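Local coordinates for protein bifunctional pinoresinol-lariciresinol reductase 1 (Thuja plicata, PDB 1QYD) that reduces pinoresinol to lariciresinol and then to secoisolariciresinol in lignan biosynthesis, taking the 4R-hydride of NADPH, at residues N289-A293 with T294-P298. Numbering follows the deposited sequence.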
loop_
_atom_site.group_PDB
_atom_site.type_symbol
_atom_site.label_atom_id
_atom_site.label_comp_id
_atom_site.label_asym_id
_atom_site.label_seq_id
_atom_site.Cartn_x
_atom_site.Cartn_y
_atom_site.Cartn_z
ATOM N N ASN A 289 -14.791 -21.481 -16.418
ATOM C CA ASN A 289 -13.356 -21.201 -16.230
ATOM C C ASN A 289 -12.971 -21.411 -14.755
ATOM O O ASN A 289 -12.411 -20.542 -14.072
ATOM C CB ASN A 289 -13.018 -19.724 -16.654
ATOM C CG ASN A 289 -12.513 -19.417 -18.083
ATOM O OD1 ASN A 289 -11.306 -19.325 -18.338
ATOM N ND2 ASN A 289 -13.385 -19.181 -19.070
ATOM N N ALA A 290 -13.268 -22.629 -14.274
ATOM C CA ALA A 290 -13.082 -23.034 -12.893
ATOM C C ALA A 290 -13.345 -24.503 -12.629
ATOM O O ALA A 290 -13.911 -25.169 -13.485
ATOM C CB ALA A 290 -14.012 -22.263 -11.982
ATOM N N ILE A 291 -12.871 -25.028 -11.479
ATOM C CA ILE A 291 -13.138 -26.381 -10.987
ATOM C C ILE A 291 -13.289 -26.417 -9.456
ATOM O O ILE A 291 -13.169 -25.390 -8.784
ATOM C CB ILE A 291 -12.031 -27.473 -11.303
ATOM C CG1 ILE A 291 -10.635 -27.035 -10.928
ATOM C CG2 ILE A 291 -12.168 -27.864 -12.730
ATOM C CD1 ILE A 291 -9.946 -25.948 -11.726
ATOM N N GLU A 292 -13.594 -27.598 -8.885
ATOM C CA GLU A 292 -13.673 -27.813 -7.446
ATOM C C GLU A 292 -12.591 -28.832 -7.061
ATOM O O GLU A 292 -12.511 -29.920 -7.638
ATOM C CB GLU A 292 -15.055 -28.353 -7.082
ATOM C CG GLU A 292 -15.496 -28.249 -5.615
ATOM C CD GLU A 292 -14.911 -29.219 -4.588
ATOM O OE1 GLU A 292 -14.007 -28.833 -3.839
ATOM O OE2 GLU A 292 -15.388 -30.349 -4.526
ATOM N N ALA A 293 -11.774 -28.533 -6.049
ATOM C CA ALA A 293 -10.686 -29.388 -5.640
ATOM C C ALA A 293 -11.030 -30.772 -5.168
ATOM O O ALA A 293 -10.291 -31.709 -5.444
ATOM C CB ALA A 293 -9.920 -28.718 -4.547
ATOM N N THR A 294 -12.181 -30.906 -4.504
ATOM C CA THR A 294 -12.638 -32.170 -3.915
ATOM C C THR A 294 -13.304 -33.115 -4.893
ATOM O O THR A 294 -13.174 -34.325 -4.717
ATOM C CB THR A 294 -13.575 -31.851 -2.762
ATOM O OG1 THR A 294 -12.795 -30.981 -1.952
ATOM C CG2 THR A 294 -14.104 -33.043 -1.988
ATOM N N LYS A 295 -13.998 -32.597 -5.921
ATOM C CA LYS A 295 -14.545 -33.403 -7.013
ATOM C C LYS A 295 -13.421 -34.130 -7.755
ATOM O O LYS A 295 -13.446 -35.355 -7.916
ATOM C CB LYS A 295 -15.290 -32.536 -8.046
ATOM C CG LYS A 295 -16.772 -32.196 -7.866
ATOM C CD LYS A 295 -17.183 -31.188 -8.955
ATOM C CE LYS A 295 -18.662 -30.780 -8.801
ATOM N NZ LYS A 295 -19.134 -29.823 -9.797
ATOM N N LEU A 296 -12.419 -33.342 -8.189
ATOM C CA LEU A 296 -11.224 -33.801 -8.903
ATOM C C LEU A 296 -10.401 -34.844 -8.168
ATOM O O LEU A 296 -9.982 -35.858 -8.739
ATOM C CB LEU A 296 -10.294 -32.643 -9.185
ATOM C CG LEU A 296 -10.640 -31.581 -10.187
ATOM C CD1 LEU A 296 -9.963 -30.279 -9.784
ATOM C CD2 LEU A 296 -10.252 -32.074 -11.562
ATOM N N TYR A 297 -10.154 -34.595 -6.876
ATOM C CA TYR A 297 -9.328 -35.522 -6.141
ATOM C C TYR A 297 -10.219 -36.123 -5.080
ATOM O O TYR A 297 -10.194 -35.707 -3.920
ATOM C CB TYR A 297 -8.124 -34.754 -5.558
ATOM C CG TYR A 297 -7.493 -33.892 -6.624
ATOM C CD1 TYR A 297 -6.904 -34.449 -7.765
ATOM C CD2 TYR A 297 -7.638 -32.518 -6.523
ATOM C CE1 TYR A 297 -6.484 -33.615 -8.810
ATOM C CE2 TYR A 297 -7.220 -31.692 -7.560
ATOM C CZ TYR A 297 -6.648 -32.230 -8.699
ATOM O OH TYR A 297 -6.233 -31.375 -9.706
ATOM N N PRO A 298 -11.071 -37.086 -5.459
ATOM C CA PRO A 298 -12.043 -37.697 -4.572
ATOM C C PRO A 298 -11.347 -38.540 -3.505
ATOM O O PRO A 298 -11.770 -38.600 -2.352
ATOM C CB PRO A 298 -12.919 -38.450 -5.540
ATOM C CG PRO A 298 -11.937 -38.994 -6.542
ATOM C CD PRO A 298 -11.119 -37.743 -6.756
#
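E292 N-caps the short helix 293-296 from the last residue of strand 290-292, a local strand-to-helix junction at the edge of a three-stranded parallel sheet in this NADPH-dependent, NmrA-type reductase. The evidence is in the carboxylate: OE1 of E292 receives the backbone N of T294 at 2.8 Å, a nearly straight bond (165°) that arrives from above the carboxylate plane. The hydroxyl OG1 of T294 also donates to E292 OE1, at its syn lone pair, over 3.1 Å. R221, beyond neighbouring strand 217-219, gives its backbone N to this same oxygen, which thus has three donors and ties the helix start to the sheet. The other oxygen, OE2, takes a weak, bent bond from the N of K295 (3.0 Å). With CG anti to the backbone N (chi1 -162°) and a bend at chi2 (-76°), the E292 chain swings forward to the start of the helix, lying alongside T294. Replacing E292 by an alanine removes the carboxylate, which would probably leave the amides of T294 and K295 without their cap and the N of R221 without its acceptor. On the apolar side, L296 crosses I291 at about a right angle, its CD1 3.5 Å from I291 CG1. The turn closes where Y297 N donates to A293 O (3.2 Å), an oxygen that also lies 3.0 Å from ring atom CD2 of Y297.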